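Local coordinates for fibronectin type III domain-containing protein (Simiduia agarivorans, PDB 6P2K) that probably hydrolyses the glucan backbone of xyloglucan, as a beta-propeller glycoside hydrolase of family 74, and binds zinc, at residues A454-V459 and E537-A542; A407-Y412 and K482-H487; Q492-A497 and R541-H546; A450-D455 and D513-P518. All blocks are in the same frame, centred on the assembly; numbering follows the deposited sequence.

All four contacts lie in one propeller of the glycoside hydrolase part of this longer protein and join three successive blades. Contact 2 ties the blade that starts with strand 403-409 to the blade of strands 447-456 to 493-496. Contacts 1, 3 and 4 tie that middle blade to the next one, which holds strand 511-516 and helix 539-547. Contacts 1 and 3 share the helix, and their centres are about 10 Å apart. Contacts 1 and 4 share strand 447-456, with about 11 Å between centres. The centres of contacts 2 and 3 are about 16 Å apart, and contact 3 opens after contact 2 closes along the chain. The middle blade is thus held by both neighbours.

Contact 1: residues A454-V459 and E537-A542; sequences ADAWGV and EDIGRA. With PE3 (3,6,9,12,15,18,21,24,27,30,33,36,39-tridecaoxahentetracontane-1,41-diol), chain V.
The type I' turn from Ala456 to Val459 lays Trp457 over the capped start of helix 539-547, next to a zinc site at a subunit interface. The turn connects strands 447-456 and 459-467, the first two of their blade, and the helix belongs to the next blade. Trp457 has CG anti to its carbonyl carbon (chi1 -52°), which swings the indole out across the helix end. Gly540 CA makes a CH-pi contact 3.7 Å from the centroid of the five-membered ring of Trp457. With no side chain on Gly540, the ring can settle this close. On the same face, towards the rim, lies OD1 of Asp538, 4.1 Å from Trp457 CH2. Asp538 is the N-cap. Its OD1 accepts from Arg541 N at 3.1 Å and, weakly, from Gly540 N. A water donates to Asp538 OD1 and to Asp455 O, and accepts from Trp457 N at 2.7 Å. Nearer the strand, Ile539 CG2 sits 3.3 Å from Asp455 O, and Ala456 CB is 3.9 Å from Gly540 CA. Trp457 NE1 has a weak hydrogen bond to Asp544, a zinc ligand, while Arg548 and Tyr545 of the second subunit meet the indole by cation-pi and edge-to-face contacts. An alanine in place of Trp457 would probably uncover the Gly540 backbone and leave Asp544 of the same chain and Arg548 of the second subunit without their indole partner. On the far side of the turn, Gly458 O accepts from a polyethylene glycol fragment. One carboxylate oxygen thus serves two helix N-H groups and a water that ties both segments together.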
# COMPACT_ATOMS: atom_id res chain seq x y z
N ALA B 454 -13.33 13.31 20.24
CA ALA B 454 -14.52 13.30 19.40
C ALA B 454 -14.69 11.92 18.75
O ALA B 454 -14.01 10.96 19.11
CB ALA B 454 -14.43 14.41 18.35
N ASP B 455 -15.59 11.85 17.78
CA ASP B 455 -15.95 10.58 17.14
C ASP B 455 -16.09 10.80 15.64
O ASP B 455 -17.02 11.49 15.20
CB ASP B 455 -17.25 10.03 17.73
CG ASP B 455 -17.87 8.96 16.87
OD1 ASP B 455 -17.17 7.98 16.56
OD2 ASP B 455 -19.05 9.10 16.49
N ALA B 456 -15.19 10.21 14.86
CA ALA B 456 -15.19 10.34 13.40
C ALA B 456 -15.54 8.98 12.79
O ALA B 456 -14.67 8.13 12.62
CB ALA B 456 -13.85 10.85 12.90
N TRP B 457 -16.82 8.80 12.45
CA TRP B 457 -17.31 7.56 11.86
C TRP B 457 -16.95 6.35 12.72
O TRP B 457 -16.58 5.29 12.22
CB TRP B 457 -16.77 7.36 10.44
CG TRP B 457 -16.98 8.51 9.49
CD1 TRP B 457 -16.02 9.14 8.75
CD2 TRP B 457 -18.22 9.14 9.14
NE1 TRP B 457 -16.58 10.13 7.98
CE2 TRP B 457 -17.93 10.15 8.20
CE3 TRP B 457 -19.55 8.95 9.53
CZ2 TRP B 457 -18.91 10.97 7.65
CZ3 TRP B 457 -20.53 9.77 8.99
CH2 TRP B 457 -20.21 10.77 8.05
N GLY B 458 -17.04 6.52 14.04
CA GLY B 458 -16.77 5.43 14.96
C GLY B 458 -15.34 5.34 15.46
O GLY B 458 -15.06 4.52 16.34
N VAL B 459 -14.43 6.15 14.93
CA VAL B 459 -13.03 6.15 15.36
C VAL B 459 -12.84 7.30 16.34
O VAL B 459 -13.07 8.46 15.97
CB VAL B 459 -12.08 6.29 14.16
CG1 VAL B 459 -10.64 6.05 14.59
CG2 VAL B 459 -12.47 5.32 13.05
N GLU B 537 -20.32 20.32 12.64
CA GLU B 537 -21.53 19.51 12.78
C GLU B 537 -21.20 18.02 12.86
O GLU B 537 -21.77 17.29 13.68
CB GLU B 537 -22.48 19.79 11.62
CG GLU B 537 -23.69 18.88 11.57
CD GLU B 537 -24.81 19.36 12.47
OE1 GLU B 537 -25.58 18.51 12.98
OE2 GLU B 537 -24.92 20.59 12.67
N ASP B 538 -20.27 17.56 12.01
CA ASP B 538 -19.86 16.16 12.00
C ASP B 538 -18.39 16.13 11.64
O ASP B 538 -18.02 16.44 10.50
CB ASP B 538 -20.70 15.35 11.02
CG ASP B 538 -20.43 13.85 11.11
OD1 ASP B 538 -19.26 13.44 11.02
OD2 ASP B 538 -21.40 13.09 11.28
N ILE B 539 -17.54 15.75 12.60
CA ILE B 539 -16.10 15.79 12.35
C ILE B 539 -15.66 14.71 11.37
O ILE B 539 -14.64 14.88 10.69
CB ILE B 539 -15.33 15.70 13.68
CG1 ILE B 539 -13.84 15.95 13.44
CG2 ILE B 539 -15.57 14.35 14.35
CD1 ILE B 539 -13.03 16.02 14.69
N GLY B 540 -16.41 13.61 11.27
CA GLY B 540 -16.10 12.63 10.23
C GLY B 540 -16.25 13.21 8.84
O GLY B 540 -15.41 12.99 7.97
N ARG B 541 -17.33 13.96 8.61
CA ARG B 541 -17.53 14.61 7.31
C ARG B 541 -16.42 15.62 7.03
O ARG B 541 -15.92 15.71 5.91
CB ARG B 541 -18.90 15.27 7.27
CG ARG B 541 -19.27 15.88 5.94
CD ARG B 541 -20.76 16.19 5.89
NE ARG B 541 -21.20 16.59 4.56
CZ ARG B 541 -21.70 17.79 4.27
NH1 ARG B 541 -21.84 18.70 5.23
NH2 ARG B 541 -22.07 18.07 3.03
N ALA B 542 -16.03 16.39 8.05
CA ALA B 542 -14.92 17.33 7.87
C ALA B 542 -13.64 16.60 7.52
O ALA B 542 -12.84 17.09 6.71
CB ALA B 542 -14.73 18.16 9.14
O43 PE3 V . -15.50 5.51 19.19
C42 PE3 V . -16.26 6.41 20.00
C41 PE3 V . -15.33 7.47 20.61
O40 PE3 V . -16.14 8.33 21.42
C39 PE3 V . -15.35 9.34 22.05
C38 PE3 V . -16.26 10.23 22.88
O37 PE3 V . -16.93 9.44 23.88
O HOH W 1 -18.37 11.04 12.68

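Contact 2: residues A407-Y412 and K482-H487; sequences AVHENY and KRLNTH
Glu410 OE1 lies over one face of the His487 imidazole, towards the rim, and Leu484 CB, of the same segment, covers the opposite face. OE1 is 3.5 Å from His487 NE2, the carboxylate 17° from the ring plane, at too poor an angle for a hydrogen bond. At the ring edge, near its plane, His409 ND1 meets His487 NE2 at 3.0 Å in a hydrogen bond that either nitrogen could donate. The ring of Tyr412 has Leu484 CD2 over its centre, a CH-pi contact 4.0 Å from the centroid, and its OH bonds to Glu424. With CG between its backbone N and carbonyl carbon (chi1 59°), Asn411 brings ND2 within 3.0 Å of His487 O, to which it donates; ND2 also donates to Trp426 O. A leucine in place of Asn411 would probably leave both carbonyls without this donor and weaken the hold on the His487 loop. These groups join one blade's hairpin turn to the loop after strand 478-483 of the next. The histidine bond needs one protonated nitrogen and one bare. Glu410 may favour a positive His487, though Glu410 of the third subunit lies close and could shift that.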
# COMPACT_ATOMS: atom_id res chain seq x y z
N ALA B 407 -7.00 15.20 28.08
CA ALA B 407 -7.99 14.31 27.51
C ALA B 407 -7.42 12.90 27.49
O ALA B 407 -6.21 12.70 27.32
CB ALA B 407 -8.39 14.73 26.09
N VAL B 408 -8.29 11.91 27.68
CA VAL B 408 -7.90 10.51 27.81
C VAL B 408 -8.79 9.65 26.93
O VAL B 408 -10.01 9.84 26.91
CB VAL B 408 -7.97 10.04 29.28
CG1 VAL B 408 -7.67 8.55 29.38
CG2 VAL B 408 -7.02 10.83 30.16
N HIS B 409 -8.19 8.70 26.22
CA HIS B 409 -8.96 7.62 25.61
C HIS B 409 -8.13 6.35 25.66
O HIS B 409 -7.10 6.26 24.99
CB HIS B 409 -9.37 7.95 24.18
CG HIS B 409 -10.38 7.00 23.63
ND1 HIS B 409 -10.04 5.78 23.08
CD2 HIS B 409 -11.74 7.06 23.60
CE1 HIS B 409 -11.14 5.15 22.71
NE2 HIS B 409 -12.18 5.90 23.01
N GLU B 410 -8.59 5.36 26.44
CA GLU B 410 -7.91 4.07 26.61
C GLU B 410 -6.48 4.35 27.08
O GLU B 410 -6.32 5.03 28.11
CB GLU B 410 -8.03 3.25 25.32
CG GLU B 410 -9.45 2.88 24.95
CD GLU B 410 -9.53 2.10 23.66
OE1 GLU B 410 -8.47 1.86 23.04
OE2 GLU B 410 -10.65 1.74 23.25
N ASN B 411 -5.45 3.88 26.39
CA ASN B 411 -4.06 4.09 26.78
C ASN B 411 -3.52 5.46 26.39
O ASN B 411 -2.43 5.83 26.83
CB ASN B 411 -3.17 3.01 26.17
CG ASN B 411 -3.24 3.00 24.65
OD1 ASN B 411 -4.27 2.67 24.08
ND2 ASN B 411 -2.14 3.39 24.00
N TYR B 412 -4.25 6.21 25.56
CA TYR B 412 -3.80 7.50 25.06
C TYR B 412 -4.17 8.60 26.04
O TYR B 412 -5.30 8.67 26.52
CB TYR B 412 -4.42 7.79 23.69
CG TYR B 412 -4.06 9.15 23.14
CD1 TYR B 412 -2.86 9.34 22.46
CD2 TYR B 412 -4.91 10.23 23.29
CE1 TYR B 412 -2.53 10.59 21.95
CE2 TYR B 412 -4.59 11.48 22.80
CZ TYR B 412 -3.39 11.65 22.13
OH TYR B 412 -3.06 12.88 21.62
N LYS B 482 -6.65 14.33 15.54
CA LYS B 482 -5.84 13.12 15.41
C LYS B 482 -6.74 11.91 15.58
O LYS B 482 -7.24 11.65 16.68
CB LYS B 482 -4.70 13.08 16.44
CG LYS B 482 -4.11 11.68 16.61
CD LYS B 482 -2.92 11.65 17.56
CE LYS B 482 -1.69 12.26 16.91
NZ LYS B 482 -0.50 12.20 17.81
N ARG B 483 -6.95 11.18 14.49
CA ARG B 483 -7.71 9.94 14.56
C ARG B 483 -6.89 8.87 15.27
O ARG B 483 -5.75 8.60 14.89
CB ARG B 483 -8.11 9.48 13.16
CG ARG B 483 -9.22 10.31 12.55
CD ARG B 483 -9.31 10.10 11.04
NE ARG B 483 -8.28 10.85 10.33
CZ ARG B 483 -8.33 11.12 9.03
NH1 ARG B 483 -9.36 10.71 8.30
NH2 ARG B 483 -7.35 11.82 8.46
N LEU B 484 -7.47 8.28 16.31
CA LEU B 484 -6.78 7.26 17.10
C LEU B 484 -7.01 5.88 16.48
O LEU B 484 -7.65 5.00 17.05
CB LEU B 484 -7.23 7.32 18.56
CG LEU B 484 -6.93 8.64 19.26
CD1 LEU B 484 -7.61 8.70 20.63
CD2 LEU B 484 -5.43 8.85 19.40
N ASN B 485 -6.48 5.73 15.27
CA ASN B 485 -6.61 4.46 14.55
C ASN B 485 -5.90 3.33 15.28
O ASN B 485 -6.40 2.20 15.33
CB ASN B 485 -6.06 4.60 13.13
CG ASN B 485 -6.89 5.53 12.27
OD1 ASN B 485 -8.11 5.38 12.18
ND2 ASN B 485 -6.24 6.48 11.62
N THR B 486 -4.74 3.61 15.86
CA THR B 486 -3.94 2.59 16.52
C THR B 486 -3.65 2.89 17.98
O THR B 486 -3.10 2.02 18.66
CB THR B 486 -2.61 2.39 15.79
OG1 THR B 486 -1.85 3.60 15.81
CG2 THR B 486 -2.84 1.96 14.35
N HIS B 487 -4.01 4.07 18.49
CA HIS B 487 -3.63 4.49 19.84
C HIS B 487 -2.13 4.32 20.04
O HIS B 487 -1.66 3.73 21.02
CB HIS B 487 -4.43 3.73 20.90
CG HIS B 487 -5.89 4.05 20.90
ND1 HIS B 487 -6.77 3.53 19.97
CD2 HIS B 487 -6.63 4.84 21.72
CE1 HIS B 487 -7.98 3.99 20.22
NE2 HIS B 487 -7.93 4.78 21.27

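Contact 3: residues Q492-A497 and R541-H546; sequences QWVELA and RALDYH. With ZN (zinc ion), chain O.
Strand 493-496 is the last strand of its propeller blade, and Val494 and Leu496 pack it against Leu543 and His546 of helix 539-547 from the next blade. The axes of the strand and of helix 541-546 cross at 100°, with a closest approach of 9.6 Å. Leu496 and Ala497 both face Leu479 in a classic beta bulge.

The inner side is tight and apolar. Leu496 CD2 is 3.8 Å from Leu543 CD2. It also lies 4.0 Å from His546 CB, and the two side chains cross at about a right angle. Val494 CG2 meets Leu543 CD2 at 4.0 Å and rests over a face of the His546 imidazole, a CH-pi contact towards the rim. His546 has CG anti to its backbone N (chi1 173°), and this carries the ring across to the strand. There Val494 CB comes to 3.4 Å from His546 CE1. NE2 of this buried ring is hydrogen-bonded to Glu389 of the fourth subunit.

The other side of the helix is looser and wet. Asp544 takes no part in the packing on the strand; its OD2 binds a zinc ion. Asp544 of the second subunit binds the same ion, so the metal bridges two chains. Two waters complete the ligands found, with the oxygen of one at 2.0 Å and that of the other at 2.1 Å from the zinc.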
# COMPACT_ATOMS: atom_id res chain seq x y z
N GLN B 492 -1.53 10.51 13.50
CA GLN B 492 -1.02 11.79 13.04
C GLN B 492 -2.05 12.91 13.22
O GLN B 492 -3.26 12.67 13.19
CB GLN B 492 -0.61 11.73 11.56
CG GLN B 492 0.52 10.76 11.27
CD GLN B 492 1.80 11.13 12.00
OE1 GLN B 492 2.19 12.30 12.02
NE2 GLN B 492 2.44 10.15 12.62
N TRP B 493 -1.54 14.13 13.37
CA TRP B 493 -2.36 15.33 13.44
C TRP B 493 -2.60 15.91 12.05
O TRP B 493 -1.70 15.91 11.21
CB TRP B 493 -1.68 16.40 14.30
CG TRP B 493 -1.61 16.08 15.76
CD1 TRP B 493 -0.52 15.62 16.45
CD2 TRP B 493 -2.68 16.20 16.70
NE1 TRP B 493 -0.86 15.45 17.78
CE2 TRP B 493 -2.17 15.79 17.96
CE3 TRP B 493 -4.01 16.60 16.62
CZ2 TRP B 493 -2.95 15.78 19.11
CZ3 TRP B 493 -4.79 16.59 17.76
CH2 TRP B 493 -4.26 16.18 18.99
N VAL B 494 -3.82 16.41 11.83
CA VAL B 494 -4.13 17.21 10.65
C VAL B 494 -4.91 18.44 11.11
O VAL B 494 -5.69 18.37 12.06
CB VAL B 494 -4.94 16.41 9.60
CG1 VAL B 494 -4.12 15.25 9.07
CG2 VAL B 494 -6.26 15.93 10.18
N GLU B 495 -4.69 19.56 10.43
CA GLU B 495 -5.39 20.80 10.76
C GLU B 495 -6.69 20.89 9.98
O GLU B 495 -6.70 20.76 8.75
CB GLU B 495 -4.52 22.02 10.45
CG GLU B 495 -5.17 23.34 10.85
CD GLU B 495 -4.40 24.55 10.36
OE1 GLU B 495 -4.02 24.58 9.17
OE2 GLU B 495 -4.17 25.46 11.17
N LEU B 496 -7.79 21.13 10.69
CA LEU B 496 -9.11 21.16 10.08
C LEU B 496 -9.62 22.57 9.79
O LEU B 496 -10.36 22.76 8.82
CB LEU B 496 -10.13 20.43 10.96
CG LEU B 496 -10.06 18.90 10.96
CD1 LEU B 496 -11.13 18.31 11.86
CD2 LEU B 496 -10.18 18.36 9.53
N ALA B 497 -9.26 23.56 10.61
CA ALA B 497 -9.84 24.89 10.46
C ALA B 497 -9.00 25.91 11.21
O ALA B 497 -8.20 25.57 12.08
CB ALA B 497 -11.29 24.93 10.96
N ARG B 541 -17.33 13.96 8.61
CA ARG B 541 -17.53 14.61 7.31
C ARG B 541 -16.42 15.62 7.03
O ARG B 541 -15.92 15.71 5.91
CB ARG B 541 -18.90 15.27 7.27
CG ARG B 541 -19.27 15.88 5.94
CD ARG B 541 -20.76 16.19 5.89
NE ARG B 541 -21.20 16.59 4.56
CZ ARG B 541 -21.70 17.79 4.27
NH1 ARG B 541 -21.84 18.70 5.23
NH2 ARG B 541 -22.07 18.07 3.03
N ALA B 542 -16.03 16.39 8.05
CA ALA B 542 -14.92 17.33 7.87
C ALA B 542 -13.64 16.60 7.52
O ALA B 542 -12.84 17.09 6.71
CB ALA B 542 -14.73 18.16 9.14
N LEU B 543 -13.43 15.41 8.10
CA LEU B 543 -12.25 14.63 7.74
C LEU B 543 -12.38 14.02 6.35
O LEU B 543 -11.37 13.86 5.66
CB LEU B 543 -11.99 13.57 8.81
CG LEU B 543 -11.43 14.17 10.10
CD1 LEU B 543 -11.59 13.24 11.29
CD2 LEU B 543 -9.97 14.55 9.91
N ASP B 544 -13.61 13.69 5.92
CA ASP B 544 -13.81 13.23 4.55
C ASP B 544 -13.31 14.27 3.55
O ASP B 544 -12.58 13.94 2.61
CB ASP B 544 -15.30 12.88 4.30
CG ASP B 544 -15.73 11.60 5.00
OD1 ASP B 544 -14.85 10.87 5.51
OD2 ASP B 544 -16.94 11.33 5.03
N TYR B 545 -13.68 15.53 3.77
CA TYR B 545 -13.21 16.60 2.89
C TYR B 545 -11.70 16.78 3.00
O TYR B 545 -11.02 16.98 1.98
CB TYR B 545 -13.92 17.91 3.21
CG TYR B 545 -15.26 18.07 2.54
CD1 TYR B 545 -16.33 17.25 2.89
CD2 TYR B 545 -15.46 19.03 1.56
CE1 TYR B 545 -17.56 17.39 2.28
CE2 TYR B 545 -16.69 19.17 0.94
CZ TYR B 545 -17.73 18.35 1.31
OH TYR B 545 -18.96 18.48 0.70
N HIS B 546 -11.16 16.73 4.22
CA HIS B 546 -9.74 16.98 4.39
C HIS B 546 -8.90 15.93 3.66
O HIS B 546 -7.88 16.27 3.04
CB HIS B 546 -9.37 16.99 5.87
CG HIS B 546 -7.89 17.06 6.11
ND1 HIS B 546 -7.08 15.95 6.09
CD2 HIS B 546 -7.07 18.12 6.34
CE1 HIS B 546 -5.83 16.31 6.31
NE2 HIS B 546 -5.80 17.62 6.46
ZN ZN O . -18.15 12.09 3.29
O HOH W 2 -19.89 11.25 3.72
O HOH W 3 -18.30 14.18 2.90

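Contact 4: residues A450-D455 and D513-P518. With PE3 (3,6,9,12,15,18,21,24,27,30,33,36,39-tridecaoxahentetracontane-1,41-diol), chain V.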
# COMPACT_ATOMS: atom_id res chain seq x y z
N ALA B 450 -6.75 23.72 24.77
CA ALA B 450 -7.93 22.89 24.91
C ALA B 450 -7.76 21.60 24.13
O ALA B 450 -7.26 21.62 23.00
CB ALA B 450 -9.19 23.63 24.44
N VAL B 451 -8.17 20.48 24.74
CA VAL B 451 -8.19 19.18 24.09
C VAL B 451 -9.48 18.46 24.47
O VAL B 451 -10.09 18.74 25.51
CB VAL B 451 -6.96 18.31 24.48
CG1 VAL B 451 -5.68 18.88 23.88
CG2 VAL B 451 -6.84 18.20 26.00
N ASP B 452 -9.89 17.52 23.62
CA ASP B 452 -11.06 16.68 23.87
C ASP B 452 -11.01 15.49 22.92
O ASP B 452 -10.15 15.41 22.05
CB ASP B 452 -12.37 17.47 23.69
CG ASP B 452 -13.48 16.98 24.62
OD1 ASP B 452 -13.39 15.84 25.12
OD2 ASP B 452 -14.45 17.74 24.84
N ILE B 453 -11.93 14.55 23.12
CA ILE B 453 -12.03 13.35 22.29
C ILE B 453 -13.37 13.37 21.57
O ILE B 453 -14.42 13.41 22.22
CB ILE B 453 -11.88 12.06 23.12
CG1 ILE B 453 -10.65 12.13 24.03
CG2 ILE B 453 -11.81 10.84 22.20
CD1 ILE B 453 -9.33 12.14 23.29
N ALA B 454 -13.33 13.31 20.24
CA ALA B 454 -14.52 13.30 19.40
C ALA B 454 -14.69 11.92 18.75
O ALA B 454 -14.01 10.96 19.11
CB ALA B 454 -14.43 14.41 18.35
N ASP B 455 -15.59 11.85 17.78
CA ASP B 455 -15.95 10.58 17.14
C ASP B 455 -16.09 10.80 15.64
O ASP B 455 -17.02 11.49 15.20
CB ASP B 455 -17.25 10.03 17.73
CG ASP B 455 -17.87 8.96 16.87
OD1 ASP B 455 -17.17 7.98 16.56
OD2 ASP B 455 -19.05 9.10 16.49
N ASP B 513 -11.63 27.52 24.32
CA ASP B 513 -12.04 26.16 24.63
C ASP B 513 -12.64 25.50 23.40
O ASP B 513 -13.17 26.17 22.51
CB ASP B 513 -13.03 26.09 25.81
CG ASP B 513 -13.11 24.69 26.44
OD1 ASP B 513 -12.06 24.00 26.61
OD2 ASP B 513 -14.24 24.27 26.78
N VAL B 514 -12.50 24.18 23.37
CA VAL B 514 -13.06 23.31 22.35
C VAL B 514 -13.70 22.15 23.10
O VAL B 514 -13.06 21.56 23.98
CB VAL B 514 -11.96 22.79 21.39
CG1 VAL B 514 -12.51 21.71 20.48
CG2 VAL B 514 -11.34 23.94 20.60
N ALA B 515 -14.95 21.85 22.79
CA ALA B 515 -15.66 20.83 23.55
C ALA B 515 -16.55 19.99 22.65
O ALA B 515 -17.19 20.51 21.72
CB ALA B 515 -16.50 21.46 24.67
N VAL B 516 -16.60 18.70 22.94
CA VAL B 516 -17.37 17.72 22.17
C VAL B 516 -18.71 17.50 22.86
O VAL B 516 -18.79 17.42 24.10
CB VAL B 516 -16.58 16.41 22.04
CG1 VAL B 516 -17.38 15.37 21.30
CG2 VAL B 516 -15.25 16.66 21.35
N SER B 517 -19.77 17.41 22.07
CA SER B 517 -21.10 17.15 22.62
C SER B 517 -21.18 15.71 23.12
O SER B 517 -20.97 14.78 22.32
CB SER B 517 -22.17 17.39 21.57
OG SER B 517 -23.35 16.66 21.86
N PRO B 518 -21.49 15.47 24.39
CA PRO B 518 -21.67 14.08 24.85
C PRO B 518 -22.86 13.40 24.19
O PRO B 518 -22.83 12.17 24.03
CB PRO B 518 -21.87 14.22 26.36
CG PRO B 518 -21.27 15.56 26.71
CD PRO B 518 -21.54 16.43 25.51
O43 PE3 V . -15.50 5.51 19.19
C42 PE3 V . -16.26 6.41 20.00
C41 PE3 V . -15.33 7.47 20.61
O40 PE3 V . -16.14 8.33 21.42
C39 PE3 V . -15.35 9.34 22.05
C38 PE3 V . -16.26 10.23 22.88
O37 PE3 V . -16.93 9.44 23.88
O HOH W 4 -11.52 21.11 26.22
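Strands 447-456 and 511-516 are the first strands of two successive propeller blades, and they run side by side through Ala450, Asp452, Val514 and Val516. The segment axes are 5.9 Å apart and nearly parallel, at 9°. No backbone-to-backbone hydrogen bond joins them; a side chain and a water do. Asp452 reaches across, and its OD2 accepts from Val516 N at 3.0 Å, met from above the carboxylate plane. Its OD1 turns back to accept from Ile453 N at 2.8 Å on the anti side. Both oxygens are held, which fixes the carboxylate's rotation. A water donates to Val451 O at 2.9 Å and to Val514 O at 2.8 Å, bridging one carbonyl from each strand.

The rest is van der Waals packing. Val516 CG2 packs 3.8 Å from Ala454 CB and 3.5 Å from Ile453 O, and Ala450 CB lies 4.2 Å from Val514 CB. Ala450 CB also touches OD1 of Asp513, which binds zinc together with Asp405, while OD2 of Asp513 accepts from Ile573 N. A polyethylene glycol fragment lies along Ile453 and Ala454. Parallel first strands of successive blades, each in its own sheet, are typical of a beta-propeller.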